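Local coordinates for protein dimethyl-sulfide monooxygenase (Hyphomicrobium sulfonivorans, PDB 6AK1) that oxidises dimethyl sulfide to methanethiol and formaldehyde with FMN, NADH and oxygen, the first step in breaking down dimethyl sulfide, at residues A[19-23]-A[75-79]; A[84-89]-A[118-122]; A[269-274]-A[444-448]; A[312-316]-A[365-369]. All blocks are in the same frame, centred on the assembly; numbering follows the deposited sequence.

Contact 1. Residues A[19-23]-A[75-79]; sequences SAGTW and RDADQ
Gly21 and Asp76 bring the two backbones closest, with their CA atoms 6.2 Å apart. Neither chain is in a strand. Gly21 has positive phi (77°), and the chain then enters a 3-10 segment that starts at Thr22. On the other side Arg75 is the last residue of helix 71-75, and Asp76 is the first to leave helical phi/psi. Ala77, also at positive phi, is the C-prime residue of the Schellman motif that closes this helix.

The carboxylate of Asp76 does most of the joining. Its CG lies anti to the backbone N (chi1 -172°), which brings the carboxylate up to Gly21 N. Trp23 NE1 gives a hydrogen bond of 2.7 Å to Asp76 OD1. The oxygen sits almost in the indole plane but is met from above the carboxylate plane.

These loops follow strand 6-12 and helix 71-75 in the TIM-barrel chain, away from the annotated FMN residues. The single N-H of Gly21 is split weakly between Asp76 OD2 (3.0 Å) and Asp76 OD1 (3.1 Å). Asp76 OD2 also touches Ala20 CB at 3.3 Å. It lies 2.7 Å from Asp78 OD1, so one of the two acids probably carries a proton. Met308 of helix 305-316 packs on Ala20.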
loop_
_atom_site.group_PDB
_atom_site.type_symbol
_atom_site.label_atom_id
_atom_site.label_comp_id
_atom_site.label_asym_id
_atom_site.label_seq_id
_atom_site.Cartn_x
_atom_site.Cartn_y
_atom_site.Cartn_z
ATOM N N SER A 19 -0.076 -13.145 8.948
ATOM C CA SER A 19 -0.055 -14.516 9.453
ATOM C C SER A 19 0.343 -14.532 10.923
ATOM O O SER A 19 1.191 -13.746 11.356
ATOM C CB SER A 19 0.925 -15.392 8.665
ATOM O OG SER A 19 0.458 -15.620 7.343
ATOM N N ALA A 20 -0.244 -15.460 11.683
ATOM C CA ALA A 20 -0.033 -15.545 13.124
ATOM C C ALA A 20 0.812 -16.766 13.463
ATOM O O ALA A 20 0.572 -17.849 12.929
ATOM C CB ALA A 20 -1.373 -15.610 13.864
ATOM N N GLY A 21 1.799 -16.594 14.348
ATOM C CA GLY A 21 2.633 -17.690 14.802
ATOM C C GLY A 21 3.719 -18.166 13.849
ATOM O O GLY A 21 4.712 -18.750 14.312
ATOM N N THR A 22 3.589 -17.929 12.538
ATOM C CA THR A 22 4.575 -18.430 11.578
ATOM C C THR A 22 5.940 -17.746 11.675
ATOM O O THR A 22 6.894 -18.223 11.043
ATOM C CB THR A 22 4.044 -18.299 10.153
ATOM O OG1 THR A 22 3.684 -16.943 9.903
ATOM C CG2 THR A 22 2.817 -19.202 9.931
ATOM N N TRP A 23 6.070 -16.658 12.442
ATOM C CA TRP A 23 7.391 -16.108 12.723
ATOM C C TRP A 23 8.245 -17.069 13.529
ATOM O O TRP A 23 9.470 -16.913 13.579
ATOM C CB TRP A 23 7.273 -14.791 13.480
ATOM C CG TRP A 23 6.664 -14.935 14.837
ATOM C CD1 TRP A 23 5.324 -14.890 15.158
ATOM C CD2 TRP A 23 7.363 -15.143 16.070
ATOM N NE1 TRP A 23 5.161 -15.041 16.517
ATOM C CE2 TRP A 23 6.392 -15.215 17.097
ATOM C CE3 TRP A 23 8.714 -15.282 16.408
ATOM C CZ2 TRP A 23 6.736 -15.407 18.437
ATOM C CZ3 TRP A 23 9.053 -15.477 17.743
ATOM C CH2 TRP A 23 8.065 -15.538 18.740
ATOM N N ARG A 75 1.914 -10.952 22.517
ATOM C CA ARG A 75 2.514 -12.273 22.692
ATOM C C ARG A 75 2.905 -12.896 21.358
ATOM O O ARG A 75 3.920 -13.593 21.270
ATOM C CB ARG A 75 1.564 -13.196 23.463
ATOM C CG ARG A 75 1.447 -12.833 24.939
ATOM C CD ARG A 75 0.415 -13.723 25.686
ATOM N NE ARG A 75 0.786 -15.143 25.694
ATOM C CZ ARG A 75 1.647 -15.675 26.556
ATOM N NH1 ARG A 75 2.235 -14.908 27.466
ATOM N NH2 ARG A 75 1.937 -16.973 26.499
ATOM N N ASP A 76 2.119 -12.662 20.311
ATOM C CA ASP A 76 2.433 -13.160 18.981
ATOM C C ASP A 76 2.955 -12.060 18.046
ATOM O O ASP A 76 3.091 -12.290 16.839
ATOM C CB ASP A 76 1.193 -13.843 18.390
ATOM C CG ASP A 76 1.480 -14.571 17.092
ATOM O OD1 ASP A 76 2.477 -15.314 17.035
ATOM O OD2 ASP A 76 0.725 -14.371 16.125
ATOM N N ALA A 77 3.258 -10.875 18.581
ATOM C CA ALA A 77 3.833 -9.773 17.806
ATOM C C ALA A 77 2.978 -9.424 16.592
ATOM O O ALA A 77 3.495 -9.154 15.501
ATOM C CB ALA A 77 5.273 -10.085 17.375
ATOM N N ASP A 78 1.656 -9.394 16.794
ATOM C CA ASP A 78 0.684 -9.119 15.730
ATOM C C ASP A 78 0.594 -7.610 15.498
ATOM O O ASP A 78 -0.211 -6.903 16.115
ATOM C CB ASP A 78 -0.671 -9.723 16.082
ATOM C CG ASP A 78 -0.569 -11.211 16.366
ATOM O OD1 ASP A 78 -0.269 -11.979 15.423
ATOM O OD2 ASP A 78 -0.739 -11.603 17.542
ATOM N N GLN A 79 1.446 -7.130 14.581
ATOM C CA GLN A 79 1.575 -5.728 14.180
ATOM C C GLN A 79 1.956 -4.828 15.352
ATOM O O GLN A 79 1.779 -3.609 15.292
ATOM C CB GLN A 79 0.300 -5.248 13.469
ATOM C CG GLN A 79 0.018 -6.068 12.185
ATOM C CD GLN A 79 -1.072 -5.466 11.295
ATOM O OE1 GLN A 79 -1.431 -4.293 11.435
ATOM N NE2 GLN A 79 -1.609 -6.278 10.380
#

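Contact 2. Residues A[84-89]-A[118-122]; sequences DPFGAI and RLSTL
Phe86 meets Arg118 because the arginine chain bends at chi3 (65°) after an extended start. The bend lays the guanidinium over one face of the phenyl ring. Arg118 CZ is 3.8 Å from the ring centroid of Phe86 and only 5° off the ring normal, a cation-pi contact. The two planes are tilted by 35°, and Arg118 NH2 comes closest, 3.2 Å from Phe86 CD1.

Leu122 CD1 touches Phe86 CD2 at 3.5 Å, and Leu119 CD2 reaches the far end of the ring. Ile89 CG2 meets Leu122 CD2 at 4.0 Å. Val103 and Ala105 of strand 100-106 also touch the Phe86 side chain, so Phe86 joins the loop to both helix and barrel strand.

Asp84 OD1 accepts from Phe86 N at 3.1 Å, forming an Asx turn. The Asp84 side chain is about 6 Å from that of Asp58, which probably binds FMN. Asp84 OD1 faces the guanidinium edge, but its salt bridge to Arg118 NH2 is long, at 3.8 Å. Waters 1 and 2 bridge the carboxylate to NH2, the first weakly. Arg118 NH1 pairs with Glu110. The arginine charge is probably balanced by Glu110 and, more remotely, by Asp84, which would keep the guanidinium over Phe86.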
loop_
_atom_site.group_PDB
_atom_site.type_symbol
_atom_site.label_atom_id
_atom_site.label_comp_id
_atom_site.label_asym_id
_atom_site.label_seq_id
_atom_site.Cartn_x
_atom_site.Cartn_y
_atom_site.Cartn_z
ATOM N N ASP A 84 8.392 2.861 12.054
ATOM C CA ASP A 84 8.068 3.812 10.997
ATOM C C ASP A 84 8.526 3.273 9.644
ATOM O O ASP A 84 9.715 2.972 9.478
ATOM C CB ASP A 84 8.742 5.140 11.353
ATOM C CG ASP A 84 8.782 6.141 10.209
ATOM O OD1 ASP A 84 7.920 6.127 9.298
ATOM O OD2 ASP A 84 9.709 6.985 10.246
ATOM N N PRO A 85 7.626 3.119 8.667
ATOM C CA PRO A 85 8.015 2.510 7.384
ATOM C C PRO A 85 8.864 3.400 6.498
ATOM O O PRO A 85 9.358 2.904 5.472
ATOM C CB PRO A 85 6.663 2.224 6.712
ATOM C CG PRO A 85 5.791 3.328 7.214
ATOM C CD PRO A 85 6.202 3.495 8.684
ATOM N N PHE A 86 9.012 4.695 6.819
ATOM C CA PHE A 86 9.955 5.542 6.095
ATOM C C PHE A 86 11.396 5.203 6.438
ATOM O O PHE A 86 12.308 5.602 5.707
ATOM C CB PHE A 86 9.714 7.023 6.417
ATOM C CG PHE A 86 8.476 7.608 5.785
ATOM C CD1 PHE A 86 7.212 7.253 6.233
ATOM C CD2 PHE A 86 8.581 8.562 4.775
ATOM C CE1 PHE A 86 6.062 7.817 5.663
ATOM C CE2 PHE A 86 7.438 9.133 4.206
ATOM C CZ PHE A 86 6.176 8.754 4.650
ATOM N N GLY A 87 11.613 4.460 7.526
ATOM C CA GLY A 87 12.939 4.386 8.115
ATOM C C GLY A 87 14.001 3.789 7.207
ATOM O O GLY A 87 15.113 4.312 7.121
ATOM N N ALA A 88 13.694 2.675 6.546
ATOM C CA ALA A 88 14.702 1.929 5.795
ATOM C C ALA A 88 14.677 2.208 4.295
ATOM O O ALA A 88 15.424 1.566 3.554
ATOM C CB ALA A 88 14.530 0.428 6.033
ATOM N N ILE A 89 13.848 3.150 3.831
ATOM C CA ILE A 89 13.666 3.337 2.392
ATOM C C ILE A 89 14.985 3.705 1.714
ATOM O O ILE A 89 15.352 3.123 0.684
ATOM C CB ILE A 89 12.578 4.392 2.112
ATOM C CG1 ILE A 89 11.254 3.966 2.738
ATOM C CG2 ILE A 89 12.428 4.612 0.587
ATOM C CD1 ILE A 89 10.770 2.628 2.255
ATOM N N ARG A 118 8.065 15.115 3.476
ATOM C CA ARG A 118 8.652 13.805 3.734
ATOM C C ARG A 118 8.559 12.910 2.507
ATOM O O ARG A 118 9.489 12.158 2.217
ATOM C CB ARG A 118 7.974 13.147 4.937
ATOM C CG ARG A 118 8.100 13.946 6.227
ATOM C CD ARG A 118 7.293 13.309 7.364
ATOM N NE ARG A 118 7.816 12.008 7.708
ATOM C CZ ARG A 118 7.098 10.902 7.872
ATOM N NH1 ARG A 118 5.773 10.909 7.766
ATOM N NH2 ARG A 118 7.728 9.782 8.183
ATOM N N LEU A 119 7.441 12.977 1.771
ATOM C CA LEU A 119 7.306 12.156 0.571
ATOM C C LEU A 119 8.132 12.709 -0.586
ATOM O O LEU A 119 8.751 11.933 -1.319
ATOM C CB LEU A 119 5.830 12.034 0.175
ATOM C CG LEU A 119 4.997 11.143 1.115
ATOM C CD1 LEU A 119 3.525 11.370 0.910
ATOM C CD2 LEU A 119 5.358 9.676 0.910
ATOM N N SER A 120 8.155 14.040 -0.762
ATOM C CA SER A 120 9.031 14.652 -1.764
ATOM C C SER A 120 10.475 14.265 -1.523
ATOM O O SER A 120 11.208 13.967 -2.473
ATOM C CB SER A 120 8.929 16.183 -1.745
ATOM O OG SER A 120 7.760 16.660 -2.365
ATOM N N THR A 121 10.906 14.289 -0.254
ATOM C CA THR A 121 12.280 13.913 0.082
ATOM C C THR A 121 12.594 12.493 -0.379
ATOM O O THR A 121 13.666 12.242 -0.933
ATOM C CB THR A 121 12.516 14.059 1.592
ATOM O OG1 THR A 121 12.376 15.433 1.959
ATOM C CG2 THR A 121 13.904 13.572 1.983
ATOM N N LEU A 122 11.662 11.556 -0.183
ATOM C CA LEU A 122 11.901 10.185 -0.638
ATOM C C LEU A 122 11.917 10.097 -2.161
ATOM O O LEU A 122 12.680 9.312 -2.737
ATOM C CB LEU A 122 10.840 9.243 -0.065
ATOM C CG LEU A 122 11.016 8.856 1.404
ATOM C CD1 LEU A 122 10.065 7.722 1.763
ATOM C CD2 LEU A 122 12.475 8.472 1.684
HETATM O O HOH W 1 5.682 7.334 9.223
HETATM O O HOH W 2 10.694 9.347 9.516
#

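Contact 3. Residues A[269-274]-A[444-448]; sequences GRSRDS and ESTHP
Glu444 OE1 takes three hydrogen bonds, one directly from Ser274 OG and two from waters. The bond from Ser274 OG to Glu444 OE1, at 2.8 Å, uses the syn lone pair of the carboxylate and is the single direct one between the two loops. Water 3 accepts from Arg270 NH2 and donates to Ser274 O and to Glu444 OE1, the last at 2.6 Å. Water 4 lies in the guanidinium plane, accepts from Arg270 NE at 2.7 Å and donates to the same OE1. It also bonds to Thr446 OG1. Water 5 connects that hydroxyl to Ser271 OG.

Both segments carry a type I turn, Ser271 to Ser274 and Glu444 to His447. Ser274 OG also accepts from Ser271 N, which fixes the hydroxyl within its own turn. Gly269 ends helix 251-267 in a Schellman motif, and its O touches Thr446 CB at 3.3 Å.

The Arg270 chain bends at chi3 (67°) and runs alongside His447. The guanidinium face meets the imidazole edge, Arg270 NH2 to His447 CD2 at 3.6 Å, with the planes 84° apart. Arg270 and His447 are both bound to backbone oxygens of residues 238-241, at the end of helix 232-240 and just beyond. The Ser274-Glu444 bond and the waters join loop 444-448 to the loop before strand 276-284. Arg270 stands near Glu444 without direct contact, a setting that would probably favour an ionised carboxylate.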
loop_
_atom_site.group_PDB
_atom_site.type_symbol
_atom_site.label_atom_id
_atom_site.label_comp_id
_atom_site.label_asym_id
_atom_site.label_seq_id
_atom_site.Cartn_x
_atom_site.Cartn_y
_atom_site.Cartn_z
ATOM N N GLY A 269 -13.891 10.694 -14.791
ATOM C CA GLY A 269 -13.195 11.343 -15.883
ATOM C C GLY A 269 -11.916 10.671 -16.332
ATOM O O GLY A 269 -11.140 11.283 -17.077
ATOM N N ARG A 270 -11.671 9.435 -15.915
ATOM C CA ARG A 270 -10.437 8.728 -16.223
ATOM C C ARG A 270 -10.748 7.528 -17.116
ATOM O O ARG A 270 -11.906 7.258 -17.451
ATOM C CB ARG A 270 -9.743 8.316 -14.923
ATOM C CG ARG A 270 -9.699 9.424 -13.868
ATOM C CD ARG A 270 -9.179 8.902 -12.509
ATOM N NE ARG A 270 -7.769 8.490 -12.546
ATOM C CZ ARG A 270 -7.180 7.784 -11.583
ATOM N NH1 ARG A 270 -7.880 7.422 -10.518
ATOM N NH2 ARG A 270 -5.899 7.435 -11.681
ATOM N N SER A 271 -9.702 6.813 -17.515
ATOM C CA SER A 271 -9.842 5.593 -18.301
ATOM C C SER A 271 -10.013 4.376 -17.399
ATOM O O SER A 271 -9.630 4.380 -16.228
ATOM C CB SER A 271 -8.622 5.374 -19.194
ATOM O OG SER A 271 -8.409 6.484 -20.025
ATOM N N ARG A 272 -10.561 3.304 -17.983
ATOM C CA ARG A 272 -10.691 2.054 -17.244
ATOM C C ARG A 272 -9.327 1.480 -16.867
ATOM O O ARG A 272 -9.209 0.785 -15.850
ATOM C CB ARG A 272 -11.499 1.047 -18.063
ATOM C CG ARG A 272 -12.861 1.576 -18.473
ATOM C CD ARG A 272 -13.709 0.506 -19.161
ATOM N NE ARG A 272 -14.127 -0.558 -18.250
ATOM C CZ ARG A 272 -15.136 -0.448 -17.390
ATOM N NH1 ARG A 272 -15.830 0.681 -17.312
ATOM N NH2 ARG A 272 -15.451 -1.461 -16.599
ATOM N N ASP A 273 -8.289 1.762 -17.656
ATOM C CA ASP A 273 -6.949 1.272 -17.367
ATOM C C ASP A 273 -6.084 2.296 -16.630
ATOM O O ASP A 273 -4.871 2.107 -16.527
ATOM C CB ASP A 273 -6.262 0.819 -18.662
ATOM C CG ASP A 273 -6.031 1.959 -19.646
ATOM O OD1 ASP A 273 -6.690 3.011 -19.517
ATOM O OD2 ASP A 273 -5.185 1.799 -20.558
ATOM N N SER A 274 -6.679 3.370 -16.114
ATOM C CA SER A 274 -5.935 4.375 -15.363
ATOM C C SER A 274 -5.566 3.902 -13.966
ATOM O O SER A 274 -4.628 4.441 -13.366
ATOM C CB SER A 274 -6.754 5.665 -15.250
ATOM O OG SER A 274 -6.885 6.301 -16.514
ATOM N N GLU A 444 -1.288 11.313 -15.395
ATOM C CA GLU A 444 -2.157 11.499 -16.550
ATOM C C GLU A 444 -2.897 12.828 -16.447
ATOM O O GLU A 444 -3.229 13.291 -15.352
ATOM C CB GLU A 444 -3.182 10.367 -16.633
ATOM C CG GLU A 444 -2.635 9.030 -17.074
ATOM C CD GLU A 444 -3.750 8.075 -17.402
ATOM O OE1 GLU A 444 -4.479 7.669 -16.465
ATOM O OE2 GLU A 444 -3.928 7.767 -18.600
ATOM N N SER A 445 -3.188 13.430 -17.607
ATOM C CA SER A 445 -3.902 14.705 -17.612
ATOM C C SER A 445 -5.309 14.586 -17.034
ATOM O O SER A 445 -5.869 15.597 -16.594
ATOM C CB SER A 445 -3.971 15.271 -19.027
ATOM O OG SER A 445 -4.748 14.419 -19.843
ATOM N N THR A 446 -5.885 13.382 -17.010
ATOM C CA THR A 446 -7.178 13.136 -16.373
ATOM C C THR A 446 -7.062 12.874 -14.874
ATOM O O THR A 446 -8.090 12.723 -14.203
ATOM C CB THR A 446 -7.892 11.945 -17.031
ATOM O OG1 THR A 446 -7.130 10.743 -16.824
ATOM C CG2 THR A 446 -8.082 12.180 -18.539
ATOM N N HIS A 447 -5.829 12.805 -14.327
ATOM C CA HIS A 447 -5.696 12.597 -12.890
ATOM C C HIS A 447 -5.940 13.919 -12.169
ATOM O O HIS A 447 -5.531 14.965 -12.665
ATOM C CB HIS A 447 -4.303 12.061 -12.541
ATOM C CG HIS A 447 -4.157 11.652 -11.109
ATOM N ND1 HIS A 447 -3.939 12.562 -10.093
ATOM C CD2 HIS A 447 -4.239 10.436 -10.516
ATOM C CE1 HIS A 447 -3.888 11.922 -8.938
ATOM N NE2 HIS A 447 -4.070 10.631 -9.166
ATOM N N PRO A 448 -6.606 13.904 -11.007
ATOM C CA PRO A 448 -6.927 15.178 -10.340
ATOM C C PRO A 448 -5.707 16.014 -9.992
ATOM O O PRO A 448 -5.836 17.238 -9.881
ATOM C CB PRO A 448 -7.691 14.742 -9.079
ATOM C CG PRO A 448 -7.366 13.278 -8.897
ATOM C CD PRO A 448 -7.144 12.742 -10.274
HETATM O O HOH W 3 -4.016 7.160 -13.914
HETATM O O HOH W 4 -6.246 9.376 -14.569
HETATM O O HOH W 5 -7.224 9.140 -18.780
HETATM O O HOH W 6 -3.997 4.598 -18.423
#

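Contact 4. Residues A[312-316]-A[365-369]; sequences YGGWT and GGLGP
The Tyr312 ring has Gly366 O at its edge, in plane, while Leu367 CD2 approaches it obliquely, 3.7 Å from Tyr312 CZ. The indole of Trp315 is also met obliquely. Leu367 CD1 lies 3.7 Å from Trp315 CE3, and Gly366 CA lies 3.8 Å from Trp315 CZ3. Tyr63 meets Trp315 edge-to-face from outside the two segments.

The one hydrogen bond between the segments runs from Tyr312 OH to Gly366 O, at 3.0 Å. The hydroxyl stands above the carbonyl plane, 38° out of it. Arg362 gives the same oxygen a weak second bond.

Leu367 enters between the two aromatic side chains, one methyl to each. Its side chain slides past that of Trp315 in the opposite direction. CD1 also reaches Thr316 CG2, more loosely. On the helix, Tyr312 O accepts from both Thr316 N and Thr316 OG1.

Gly366 CA lies against the indole, and its positive phi (68°) suits glycine. It is part of a type II' turn from Gly365 to Gly368. This turn leads into strand 370-372 of the TIM barrel, and the contact sets helix 305-316 against that entry.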
loop_
_atom_site.group_PDB
_atom_site.type_symbol
_atom_site.label_atom_id
_atom_site.label_comp_id
_atom_site.label_asym_id
_atom_site.label_seq_id
_atom_site.Cartn_x
_atom_site.Cartn_y
_atom_site.Cartn_z
ATOM N N TYR A 312 -8.054 -10.390 13.820
ATOM C CA TYR A 312 -9.477 -10.364 13.484
ATOM C C TYR A 312 -10.216 -9.311 14.295
ATOM O O TYR A 312 -11.018 -8.546 13.744
ATOM C CB TYR A 312 -10.094 -11.746 13.710
ATOM C CG TYR A 312 -9.966 -12.671 12.518
ATOM C CD1 TYR A 312 -8.915 -12.533 11.612
ATOM C CD2 TYR A 312 -10.909 -13.671 12.282
ATOM C CE1 TYR A 312 -8.798 -13.382 10.504
ATOM C CE2 TYR A 312 -10.802 -14.523 11.178
ATOM C CZ TYR A 312 -9.744 -14.364 10.295
ATOM O OH TYR A 312 -9.631 -15.187 9.200
ATOM N N GLY A 313 -9.932 -9.237 15.600
ATOM C CA GLY A 313 -10.590 -8.252 16.444
ATOM C C GLY A 313 -10.409 -6.836 15.929
ATOM O O GLY A 313 -11.375 -6.080 15.797
ATOM N N GLY A 314 -9.161 -6.457 15.630
ATOM C CA GLY A 314 -8.919 -5.131 15.085
ATOM C C GLY A 314 -9.466 -4.963 13.679
ATOM O O GLY A 314 -9.947 -3.888 13.318
ATOM N N TRP A 315 -9.407 -6.018 12.862
ATOM C CA TRP A 315 -9.854 -5.893 11.475
ATOM C C TRP A 315 -11.370 -5.797 11.368
ATOM O O TRP A 315 -11.879 -5.072 10.512
ATOM C CB TRP A 315 -9.371 -7.078 10.641
ATOM C CG TRP A 315 -7.941 -7.061 10.336
ATOM C CD1 TRP A 315 -7.111 -5.963 10.299
ATOM C CD2 TRP A 315 -7.130 -8.195 10.029
ATOM N NE1 TRP A 315 -5.830 -6.356 9.982
ATOM C CE2 TRP A 315 -5.814 -7.720 9.809
ATOM C CE3 TRP A 315 -7.383 -9.568 9.919
ATOM C CZ2 TRP A 315 -4.757 -8.576 9.482
ATOM C CZ3 TRP A 315 -6.345 -10.411 9.596
ATOM C CH2 TRP A 315 -5.040 -9.914 9.381
ATOM N N THR A 316 -12.116 -6.546 12.196
ATOM C CA THR A 316 -13.568 -6.589 12.068
ATOM C C THR A 316 -14.317 -5.959 13.233
ATOM O O THR A 316 -15.501 -5.663 13.084
ATOM C CB THR A 316 -14.059 -8.042 11.909
ATOM O OG1 THR A 316 -13.911 -8.734 13.157
ATOM C CG2 THR A 316 -13.242 -8.775 10.852
ATOM N N GLY A 365 -2.764 -16.210 5.939
ATOM C CA GLY A 365 -3.544 -15.530 4.923
ATOM C C GLY A 365 -4.397 -14.396 5.446
ATOM O O GLY A 365 -4.810 -13.537 4.659
ATOM N N GLY A 366 -4.667 -14.365 6.744
ATOM C CA GLY A 366 -5.475 -13.315 7.331
ATOM C C GLY A 366 -6.916 -13.384 6.874
ATOM O O GLY A 366 -7.636 -14.342 7.180
ATOM N N LEU A 367 -7.333 -12.360 6.130
ATOM C CA LEU A 367 -8.642 -12.301 5.496
ATOM C C LEU A 367 -8.537 -12.377 3.982
ATOM O O LEU A 367 -9.520 -12.107 3.288
ATOM C CB LEU A 367 -9.378 -11.024 5.912
ATOM C CG LEU A 367 -9.827 -10.954 7.368
ATOM C CD1 LEU A 367 -10.396 -9.565 7.699
ATOM C CD2 LEU A 367 -10.843 -12.033 7.632
ATOM N N GLY A 368 -7.368 -12.735 3.454
ATOM C CA GLY A 368 -7.191 -12.875 2.032
ATOM C C GLY A 368 -7.060 -14.327 1.623
ATOM O O GLY A 368 -6.831 -15.218 2.448
ATOM N N PRO A 369 -7.185 -14.587 0.326
ATOM C CA PRO A 369 -7.076 -15.963 -0.161
ATOM C C PRO A 369 -5.658 -16.507 -0.034
ATOM O O PRO A 369 -4.666 -15.771 -0.065
ATOM C CB PRO A 369 -7.511 -15.858 -1.631
ATOM C CG PRO A 369 -7.254 -14.412 -1.995
ATOM C CD PRO A 369 -7.436 -13.614 -0.749
#

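How the contacts relate
Contacts 1 and 4 are neighbours, with centres 13 Å apart. They touch where Ser19 OG lies near Gly365 N and where Gln79 packs on Trp315. Helix 305-316 serves both, since it also packs on Ala20 and Asp78. Contact 2 lies 25 Å from contact 1 between centres and comes next along the chain. It borders strand 100-106, near Asp58 and Thr104, which probably bind FMN. Contact 3 stands 39 Å from contact 1, on the opposite side of the chain's centre. Residues 269-274 precede and 444-448 follow both segments of contact 4, so the late segment comes back to an earlier loop. Together the contacts tie loops, helices and the late loop 444-448 around the TIM barrel.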